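Local coordinates for carbonic anhydrase (Sordaria macrospora, PDB 4O1J), which probably catalyses the reversible hydration of carbon dioxide to hydrogencarbonate and a proton, with one zinc ion bound per subunit, at residues S23-N26 and A27-G30; A29-K32 and A33-P37; L67-Q70 and P71-F75; R158-R161 and I162-N166. All coordinates share one frame; numbering follows the deposited sequence.

All four contacts are local, each joining consecutive segments, so none closes a long loop and none encloses another. Interactions 1 and 2 follow each other along helix 16-35, overlapping at A29 and G30, and interaction 2 reaches the end of that helix. Interaction 3 comes next, at the turn between helix 63-66 and strand 74-79. The helix meets this turn twice: W28 CZ2 lies 4.2 Å from P71 CG, and the side chains of K32 and Q70 also touch. These three contacts all border the second subunit. Interaction 4 lies on helix 155-176, across the chain's centre from the others, its centre about 26 Å from that of interaction 3.

Interaction 1 (S23-N26 and A27-G30); sequences SSNN and AWAG
A27 begins a run of four alpha-helical bonds that tie A27-G30 to the preceding turn, S23-N26, in the middle of helix 16-35. A27 N donates to S23 O at 2.9 Å. The A27 methyl sits near two carbonyl oxygens of that turn, with CB 3.7 Å from S23 O and equally far from S24 O. W28 follows with a straighter bond from its N to S24 O, the N-H...O angle being 164°. Its CB stays close to the same turn, 3.4 Å from S24 O, but the indole runs away from it. With CG anti to the backbone N (chi1 171°), the six-membered ring passes by N25 so that N25 O lies at its edge, 4.1 Å from W28 CE3 and near the ring plane. The indole turns toward its own chain. A29 is buried, and its CB comes to 3.4 Å from N25 O, the oxygen that also accepts the A29 N-H. Its methyl, like the side chain of N26, packs on R202 of the second subunit, while S24 rests on L67 and N25 on G201 of that subunit. The helix therefore presents one flank to a neighbouring protein chain, in keeping with the arm-like N-terminal helices by which beta-class carbonic anhydrases embrace a partner subunit. G30 completes the set without a side chain: its N reaches N26 O at 2.9 Å, with an N-H...O angle of 151°.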
loop_
_atom_site.group_PDB
_atom_site.type_symbol
_atom_site.label_atom_id
_atom_site.label_comp_id
_atom_site.label_asym_id
_atom_site.label_seq_id
_atom_site.Cartn_x
_atom_site.Cartn_y
_atom_site.Cartn_z
ATOM N N SER A 23 15.549 -23.897 -20.192
ATOM C CA SER A 23 16.052 -24.439 -21.447
ATOM C C SER A 23 15.712 -23.546 -22.651
ATOM O O SER A 23 16.572 -23.261 -23.498
ATOM C CB SER A 23 15.484 -25.843 -21.653
ATOM O OG SER A 23 15.582 -26.242 -23.004
ATOM N N SER A 24 14.461 -23.092 -22.707
ATOM C CA SER A 24 13.987 -22.261 -23.807
ATOM C C SER A 24 14.645 -20.901 -23.738
ATOM O O SER A 24 14.890 -20.264 -24.762
ATOM C CB SER A 24 12.466 -22.111 -23.774
ATOM O OG SER A 24 11.821 -23.363 -23.894
ATOM N N ASN A 25 14.933 -20.454 -22.521
ATOM C CA ASN A 25 15.668 -19.214 -22.366
ATOM C C ASN A 25 17.048 -19.355 -22.986
ATOM O O ASN A 25 17.476 -18.498 -23.757
ATOM C CB ASN A 25 15.789 -18.817 -20.894
ATOM C CG ASN A 25 16.917 -17.825 -20.653
ATOM O OD1 ASN A 25 16.778 -16.627 -20.914
ATOM N ND2 ASN A 25 18.051 -18.328 -20.173
ATOM N N ASN A 26 17.732 -20.448 -22.662
ATOM C CA ASN A 26 19.065 -20.676 -23.205
ATOM C C ASN A 26 19.047 -20.792 -24.736
ATOM O O ASN A 26 19.969 -20.323 -25.421
ATOM C CB ASN A 26 19.678 -21.929 -22.575
ATOM C CG ASN A 26 21.106 -22.176 -23.028
ATOM O OD1 ASN A 26 21.367 -23.059 -23.845
ATOM N ND2 ASN A 26 22.039 -21.390 -22.498
ATOM N N ALA A 27 17.975 -21.371 -25.273
ATOM C CA ALA A 27 17.856 -21.525 -26.722
ATOM C C ALA A 27 17.631 -20.172 -27.392
ATOM O O ALA A 27 18.268 -19.846 -28.403
ATOM C CB ALA A 27 16.733 -22.485 -27.068
ATOM N N TRP A 28 16.732 -19.384 -26.810
ATOM C CA TRP A 28 16.423 -18.049 -27.303
ATOM C C TRP A 28 17.657 -17.169 -27.258
ATOM O O TRP A 28 17.905 -16.390 -28.171
ATOM C CB TRP A 28 15.301 -17.414 -26.481
ATOM C CG TRP A 28 15.087 -15.971 -26.789
ATOM C CD1 TRP A 28 14.337 -15.455 -27.803
ATOM C CD2 TRP A 28 15.632 -14.848 -26.076
ATOM N NE1 TRP A 28 14.381 -14.080 -27.771
ATOM C CE2 TRP A 28 15.163 -13.685 -26.726
ATOM C CE3 TRP A 28 16.464 -14.719 -24.960
ATOM C CZ2 TRP A 28 15.506 -12.401 -26.284
ATOM C CZ3 TRP A 28 16.802 -13.439 -24.527
ATOM C CH2 TRP A 28 16.323 -12.300 -25.190
ATOM N N ALA A 29 18.424 -17.295 -26.183
ATOM C CA ALA A 29 19.647 -16.524 -26.028
ATOM C C ALA A 29 20.691 -16.945 -27.060
ATOM O O ALA A 29 21.395 -16.098 -27.606
ATOM C CB ALA A 29 20.196 -16.673 -24.616
ATOM N N GLY A 30 20.790 -18.246 -27.334
ATOM C CA GLY A 30 21.729 -18.721 -28.338
ATOM C C GLY A 30 21.375 -18.174 -29.712
ATOM O O GLY A 30 22.245 -17.694 -30.456
#

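Interaction 2 (A29-K32 and A33-P37); sequences AGYK and AHQNP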
loop_
_atom_site.group_PDB
_atom_site.type_symbol
_atom_site.label_atom_id
_atom_site.label_comp_id
_atom_site.label_asym_id
_atom_site.label_seq_id
_atom_site.Cartn_x
_atom_site.Cartn_y
_atom_site.Cartn_z
ATOM N N ALA A 29 18.424 -17.295 -26.183
ATOM C CA ALA A 29 19.647 -16.524 -26.028
ATOM C C ALA A 29 20.691 -16.945 -27.060
ATOM O O ALA A 29 21.395 -16.098 -27.606
ATOM C CB ALA A 29 20.196 -16.673 -24.616
ATOM N N GLY A 30 20.790 -18.246 -27.334
ATOM C CA GLY A 30 21.729 -18.721 -28.338
ATOM C C GLY A 30 21.375 -18.174 -29.712
ATOM O O GLY A 30 22.245 -17.694 -30.456
ATOM N N TYR A 31 20.084 -18.213 -30.031
ATOM C CA TYR A 31 19.582 -17.718 -31.312
ATOM C C TYR A 31 19.748 -16.205 -31.488
ATOM O O TYR A 31 20.249 -15.738 -32.520
ATOM C CB TYR A 31 18.101 -18.077 -31.459
ATOM C CG TYR A 31 17.435 -17.467 -32.672
ATOM C CD1 TYR A 31 17.644 -17.978 -33.950
ATOM C CD2 TYR A 31 16.609 -16.352 -32.533
ATOM C CE1 TYR A 31 17.033 -17.406 -35.055
ATOM C CE2 TYR A 31 16.001 -15.772 -33.627
ATOM C CZ TYR A 31 16.214 -16.301 -34.886
ATOM O OH TYR A 31 15.601 -15.719 -35.975
ATOM N N LYS A 32 19.338 -15.452 -30.470
ATOM C CA LYS A 32 19.485 -14.001 -30.457
ATOM C C LYS A 32 20.954 -13.596 -30.555
ATOM O O LYS A 32 21.289 -12.595 -31.193
ATOM C CB LYS A 32 18.858 -13.413 -29.186
ATOM C CG LYS A 32 17.483 -12.795 -29.389
ATOM C CD LYS A 32 17.588 -11.517 -30.199
ATOM C CE LYS A 32 16.232 -10.899 -30.451
ATOM N NZ LYS A 32 16.367 -9.688 -31.304
ATOM N N ALA A 33 21.824 -14.380 -29.923
ATOM C CA ALA A 33 23.248 -14.082 -29.926
ATOM C C ALA A 33 23.908 -14.420 -31.257
ATOM O O ALA A 33 24.890 -13.783 -31.634
ATOM C CB ALA A 33 23.944 -14.818 -28.801
ATOM N N HIS A 34 23.380 -15.403 -31.984
ATOM C CA HIS A 34 23.924 -15.663 -33.319
ATOM C C HIS A 34 23.417 -14.636 -34.330
ATOM O O HIS A 34 24.165 -14.200 -35.206
ATOM C CB HIS A 34 23.587 -17.071 -33.803
ATOM C CG HIS A 34 23.921 -17.298 -35.246
ATOM N ND1 HIS A 34 25.193 -17.614 -35.672
ATOM C CD2 HIS A 34 23.153 -17.240 -36.361
ATOM C CE1 HIS A 34 25.195 -17.743 -36.987
ATOM N NE2 HIS A 34 23.969 -17.522 -37.428
ATOM N N GLN A 35 22.146 -14.263 -34.213
ATOM C CA GLN A 35 21.561 -13.254 -35.092
ATOM C C GLN A 35 22.321 -11.931 -34.993
ATOM O O GLN A 35 22.655 -11.316 -36.008
ATOM C CB GLN A 35 20.086 -13.037 -34.746
ATOM C CG GLN A 35 19.433 -11.878 -35.490
ATOM C CD GLN A 35 17.968 -11.692 -35.123
ATOM O OE1 GLN A 35 17.407 -12.459 -34.338
ATOM N NE2 GLN A 35 17.346 -10.659 -35.682
ATOM N N ASN A 36 22.596 -11.515 -33.759
ATOM C CA ASN A 36 23.305 -10.273 -33.464
ATOM C C ASN A 36 24.259 -10.445 -32.290
ATOM O O ASN A 36 23.829 -10.446 -31.138
ATOM C CB ASN A 36 22.311 -9.154 -33.147
ATOM C CG ASN A 36 22.952 -7.773 -33.156
ATOM O OD1 ASN A 36 24.169 -7.634 -33.016
ATOM N ND2 ASN A 36 22.127 -6.742 -33.294
ATOM N N PRO A 37 25.560 -10.574 -32.576
ATOM C CA PRO A 37 26.561 -10.738 -31.516
ATOM C C PRO A 37 26.697 -9.513 -30.610
ATOM O O PRO A 37 27.334 -9.620 -29.563
ATOM C CB PRO A 37 27.858 -10.988 -32.295
ATOM C CG PRO A 37 27.609 -10.406 -33.648
ATOM C CD PRO A 37 26.161 -10.669 -33.916
#
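Y31 and Q35 stand one helical turn apart, and their side chains cross obliquely. The phenol ring of Y31 leaves the backbone with CG anti to N (chi1 173°), and Q35 starts off likewise and continues extended, which carries its amide level with the far part of the ring. Q35 OE1 there comes 3.7 Å from Y31 CE2. The ring and amide planes stand 62° apart, so the two flat groups do not stack, and the approach is simple packing at an exposed surface. Closer in, Q35 CB rests 3.5 Å from Y31 O. That oxygen accepts the Q35 N-H at 2.9 Å from Y31 O to Q35 N. H34 N bonds chiefly to G30 O, at 3.0 Å, and makes a weak second bond to Y31 O. The imidazole of H34 leads away from the preceding turn, and only its CB stays near, 3.7 Å from G30 O.

These contacts occupy the last turn of helix 16-35. The helix stops where N36 leaves helical backbone angles, although N36 N still donates to K32 O at 3.1 Å. The side chain of N36 then serves the next element: its OD1 accepts the backbone N-H of H38, an Asx turn at the approach to helix 39-43. K32 bends at its CB-CG bond and runs on extended to NZ. K32 NZ is 4.2 Å from Q35 OE1, too far for a direct bond, and makes a cation-pi contact with F39, while the K32 and A33 side chains also rest on F40. A33 N closes on A29 O at 2.9 Å.

Interaction 3 (L67-Q70 and P71-F75); sequences LGMQ and PGDVF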
loop_
_atom_site.group_PDB
_atom_site.type_symbol
_atom_site.label_atom_id
_atom_site.label_comp_id
_atom_site.label_asym_id
_atom_site.label_seq_id
_atom_site.Cartn_x
_atom_site.Cartn_y
_atom_site.Cartn_z
ATOM N N LEU A 67 3.063 -6.357 -28.985
ATOM C CA LEU A 67 3.404 -5.115 -29.667
ATOM C C LEU A 67 4.479 -5.381 -30.715
ATOM O O LEU A 67 4.874 -4.480 -31.457
ATOM C CB LEU A 67 3.889 -4.059 -28.676
ATOM C CG LEU A 67 2.879 -3.459 -27.700
ATOM C CD1 LEU A 67 3.575 -2.485 -26.771
ATOM C CD2 LEU A 67 1.753 -2.772 -28.446
ATOM N N GLY A 68 4.947 -6.626 -30.765
ATOM C CA GLY A 68 5.955 -7.032 -31.724
ATOM C C GLY A 68 7.214 -6.193 -31.630
ATOM O O GLY A 68 7.773 -5.782 -32.651
ATOM N N MET A 69 7.651 -5.924 -30.400
ATOM C CA MET A 69 8.856 -5.133 -30.177
ATOM C C MET A 69 9.912 -5.972 -29.476
ATOM O O MET A 69 9.711 -7.162 -29.238
ATOM C CB MET A 69 8.538 -3.868 -29.374
ATOM C CG MET A 69 7.615 -2.902 -30.112
ATOM S SD MET A 69 7.229 -1.391 -29.206
ATOM C CE MET A 69 8.449 -0.263 -29.863
ATOM N N GLN A 70 11.028 -5.344 -29.131
ATOM C CA GLN A 70 12.196 -6.083 -28.669
ATOM C C GLN A 70 12.478 -5.754 -27.200
ATOM O O GLN A 70 12.063 -4.704 -26.719
ATOM C CB GLN A 70 13.395 -5.740 -29.561
ATOM C CG GLN A 70 14.286 -6.919 -29.880
ATOM C CD GLN A 70 13.534 -7.989 -30.642
ATOM O OE1 GLN A 70 13.047 -7.747 -31.746
ATOM N NE2 GLN A 70 13.401 -9.170 -30.042
ATOM N N PRO A 71 13.166 -6.654 -26.476
ATOM C CA PRO A 71 13.576 -6.292 -25.114
ATOM C C PRO A 71 14.434 -5.035 -25.085
ATOM O O PRO A 71 15.463 -4.968 -25.766
ATOM C CB PRO A 71 14.379 -7.514 -24.641
ATOM C CG PRO A 71 14.595 -8.361 -25.867
ATOM C CD PRO A 71 13.448 -8.068 -26.769
ATOM N N GLY A 72 13.982 -4.038 -24.325
ATOM C CA GLY A 72 14.718 -2.803 -24.154
ATOM C C GLY A 72 13.956 -1.555 -24.564
ATOM O O GLY A 72 14.493 -0.448 -24.472
ATOM N N ASP A 73 12.713 -1.708 -25.016
ATOM C CA ASP A 73 11.961 -0.538 -25.461
ATOM C C ASP A 73 10.590 -0.392 -24.798
ATOM O O ASP A 73 9.883 0.582 -25.051
ATOM C CB ASP A 73 11.806 -0.545 -26.991
ATOM C CG ASP A 73 11.265 -1.850 -27.524
ATOM O OD1 ASP A 73 10.493 -2.505 -26.801
ATOM O OD2 ASP A 73 11.592 -2.208 -28.678
ATOM N N VAL A 74 10.210 -1.345 -23.951
ATOM C CA VAL A 74 8.988 -1.186 -23.159
ATOM C C VAL A 74 9.215 -1.435 -21.657
ATOM O O VAL A 74 9.515 -2.551 -21.236
ATOM C CB VAL A 74 7.864 -2.109 -23.654
ATOM C CG1 VAL A 74 6.633 -1.929 -22.796
ATOM C CG2 VAL A 74 7.535 -1.821 -25.110
ATOM N N PHE A 75 9.066 -0.376 -20.867
ATOM C CA PHE A 75 9.158 -0.422 -19.405
ATOM C C PHE A 75 7.776 -0.754 -18.838
ATOM O O PHE A 75 6.826 -0.043 -19.137
ATOM C CB PHE A 75 9.648 0.936 -18.894
ATOM C CG PHE A 75 10.191 0.922 -17.497
ATOM C CD1 PHE A 75 11.409 0.318 -17.210
ATOM C CD2 PHE A 75 9.506 1.559 -16.472
ATOM C CE1 PHE A 75 11.921 0.328 -15.920
ATOM C CE2 PHE A 75 10.010 1.574 -15.182
ATOM C CZ PHE A 75 11.218 0.956 -14.904
HETATM O O HOH W 1 10.360 -4.335 -24.033
#
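A water molecule ties Q70 to V74: it accepts the V74 N-H, with V74 N 3.0 Å from the water oxygen, and gives a proton toward Q70 O at 3.2 Å. More acceptors lie around this water than it has protons, so the second bond may be shared. A direct link lies beside it. Q70 N donates to D73 OD2 at 3.2 Å with an N-H...O angle of 160°, meeting the oxygen on its syn side and 17° out of the carboxylate plane. D73 makes this possible by placing CG between its own backbone N and carbonyl carbon (chi1 51°), which folds the carboxylate back over the turn. An alanine here would remove the acceptor and is likely to leave the Q70 N-H without its side-chain partner, and M69 without the group beside its CB.

The backbone from Q70 to D73 is a type II beta turn, with G72 at the third position, where the positive phi would press any CB against the carbonyl oxygen before it. Just upstream, G68 ends helix 63-66 in a Schellman motif, and the turn leads into strand 74-79, an edge strand of the sheet within this chain. M69 packs against the carboxylate and V74: its CB lies 3.5 Å from D73 OD1, and the M69 and V74 side chains cross at about a right angle, with M69 SD 4.1 Å from V74 CG2. L67 CD1 meets the same methyl, V74 CG2, at 4.3 Å. L67 and V74 also both pack on W53 of strand 51-56, and L67 and M69 touch A21 of the second subunit.

Interaction 4 (R158-R161 and I162-N166); sequences RVIR and IAQLN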
loop_
_atom_site.group_PDB
_atom_site.type_symbol
_atom_site.label_atom_id
_atom_site.label_comp_id
_atom_site.label_asym_id
_atom_site.label_seq_id
_atom_site.Cartn_x
_atom_site.Cartn_y
_atom_site.Cartn_z
ATOM N N ARG A 158 -20.236 -7.638 -21.356
ATOM C CA ARG A 158 -20.389 -6.934 -20.092
ATOM C C ARG A 158 -19.023 -6.863 -19.412
ATOM O O ARG A 158 -18.630 -5.818 -18.872
ATOM C CB ARG A 158 -21.411 -7.635 -19.188
ATOM C CG ARG A 158 -21.897 -6.783 -18.023
ATOM C CD ARG A 158 -22.813 -7.552 -17.078
ATOM N NE ARG A 158 -24.039 -8.011 -17.724
ATOM C CZ ARG A 158 -24.334 -9.289 -17.944
ATOM N NH1 ARG A 158 -23.490 -10.243 -17.569
ATOM N NH2 ARG A 158 -25.474 -9.618 -18.536
ATOM N N VAL A 159 -18.294 -7.976 -19.463
ATOM C CA VAL A 159 -16.948 -8.031 -18.903
ATOM C C VAL A 159 -16.014 -7.099 -19.674
ATOM O O VAL A 159 -15.224 -6.356 -19.074
ATOM C CB VAL A 159 -16.402 -9.466 -18.916
ATOM C CG1 VAL A 159 -14.916 -9.487 -18.560
ATOM C CG2 VAL A 159 -17.210 -10.334 -17.966
ATOM N N ILE A 160 -16.144 -7.111 -21.002
ATOM C CA ILE A 160 -15.362 -6.219 -21.853
ATOM C C ILE A 160 -15.677 -4.766 -21.500
ATOM O O ILE A 160 -14.769 -3.938 -21.339
ATOM C CB ILE A 160 -15.651 -6.465 -23.365
ATOM C CG1 ILE A 160 -15.038 -7.787 -23.831
ATOM C CG2 ILE A 160 -15.096 -5.337 -24.221
ATOM C CD1 ILE A 160 -15.406 -8.161 -25.242
ATOM N N ARG A 161 -16.962 -4.466 -21.333
ATOM C CA ARG A 161 -17.366 -3.094 -21.056
ATOM C C ARG A 161 -16.815 -2.598 -19.719
ATOM O O ARG A 161 -16.225 -1.510 -19.646
ATOM C CB ARG A 161 -18.885 -2.966 -21.073
ATOM C CG ARG A 161 -19.348 -1.537 -20.949
ATOM C CD ARG A 161 -18.706 -0.705 -22.050
ATOM N NE ARG A 161 -18.938 0.724 -21.869
ATOM C CZ ARG A 161 -18.170 1.679 -22.389
ATOM N NH1 ARG A 161 -17.100 1.358 -23.107
ATOM N NH2 ARG A 161 -18.460 2.958 -22.166
ATOM N N ILE A 162 -16.977 -3.397 -18.668
ATOM C CA ILE A 162 -16.473 -2.977 -17.367
ATOM C C ILE A 162 -14.945 -2.852 -17.414
ATOM O O ILE A 162 -14.383 -1.965 -16.764
ATOM C CB ILE A 162 -16.931 -3.943 -16.226
ATOM C CG1 ILE A 162 -16.562 -3.384 -14.853
ATOM C CG2 ILE A 162 -16.281 -5.291 -16.347
ATOM C CD1 ILE A 162 -17.136 -2.038 -14.556
ATOM N N ALA A 163 -14.282 -3.662 -18.245
ATOM C CA ALA A 163 -12.823 -3.550 -18.375
ATOM C C ALA A 163 -12.406 -2.240 -19.064
ATOM O O ALA A 163 -11.397 -1.611 -18.686
ATOM C CB ALA A 163 -12.272 -4.741 -19.121
ATOM N N GLN A 164 -13.207 -1.813 -20.042
ATOM C CA GLN A 164 -12.961 -0.548 -20.737
ATOM C C GLN A 164 -13.217 0.670 -19.847
ATOM O O GLN A 164 -12.472 1.667 -19.894
ATOM C CB GLN A 164 -13.826 -0.451 -21.990
ATOM C CG GLN A 164 -13.599 -1.570 -22.986
ATOM C CD GLN A 164 -14.540 -1.483 -24.160
ATOM O OE1 GLN A 164 -15.662 -0.996 -24.033
ATOM N NE2 GLN A 164 -14.086 -1.943 -25.317
ATOM N N LEU A 165 -14.272 0.590 -19.038
ATOM C CA LEU A 165 -14.578 1.670 -18.110
ATOM C C LEU A 165 -13.453 1.754 -17.093
ATOM O O LEU A 165 -13.087 2.845 -16.634
ATOM C CB LEU A 165 -15.916 1.439 -17.407
ATOM C CG LEU A 165 -17.182 1.483 -18.262
ATOM C CD1 LEU A 165 -18.376 1.021 -17.445
ATOM C CD2 LEU A 165 -17.410 2.875 -18.811
ATOM N N ASN A 166 -12.890 0.594 -16.765
ATOM C CA ASN A 166 -11.753 0.543 -15.858
ATOM C C ASN A 166 -10.527 1.234 -16.451
ATOM O O ASN A 166 -9.814 1.972 -15.749
ATOM C CB ASN A 166 -11.421 -0.906 -15.512
ATOM C CG ASN A 166 -10.276 -1.018 -14.534
ATOM O OD1 ASN A 166 -10.347 -0.503 -13.418
ATOM N ND2 ASN A 166 -9.207 -1.695 -14.947
#
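R161 leaves the backbone with CG anti to N (chi1 -173°) and bends at the next bond (chi2 56°), turning its guanidinium along helix 155-176 toward Q164 and L165. Q164, extended beyond CG, brings OE1 to R161 NH1 at 2.9 Å. The oxygen lies in the guanidinium plane, at its edge, and the N-H...O angle is 150°. The two side chains cross at about a right angle, with their flat groups nearly perpendicular. L165 covers one face of the guanidinium, its CD2 3.5 Å from R161 NH2. I160 runs alongside Q164, with I160 CG2 3.7 Å from Q164 NE2. R161 NE forms a salt bridge to E148 OE1 of helix 146-151. A leucine in place of R161 would remove the guanidinium, and would probably leave Q164 OE1 without this donor and E148 without its salt-bridge mate. Between R161 and Q164 in the sequence, the A163 side chain comes about 5 Å from that of C115, a zinc ligand, so this turn of the helix lies beside the metal site. A single guanidinium thus pairs with an amide by one nitrogen and a carboxylate by another, which fixes its rotation while L165 shields one face.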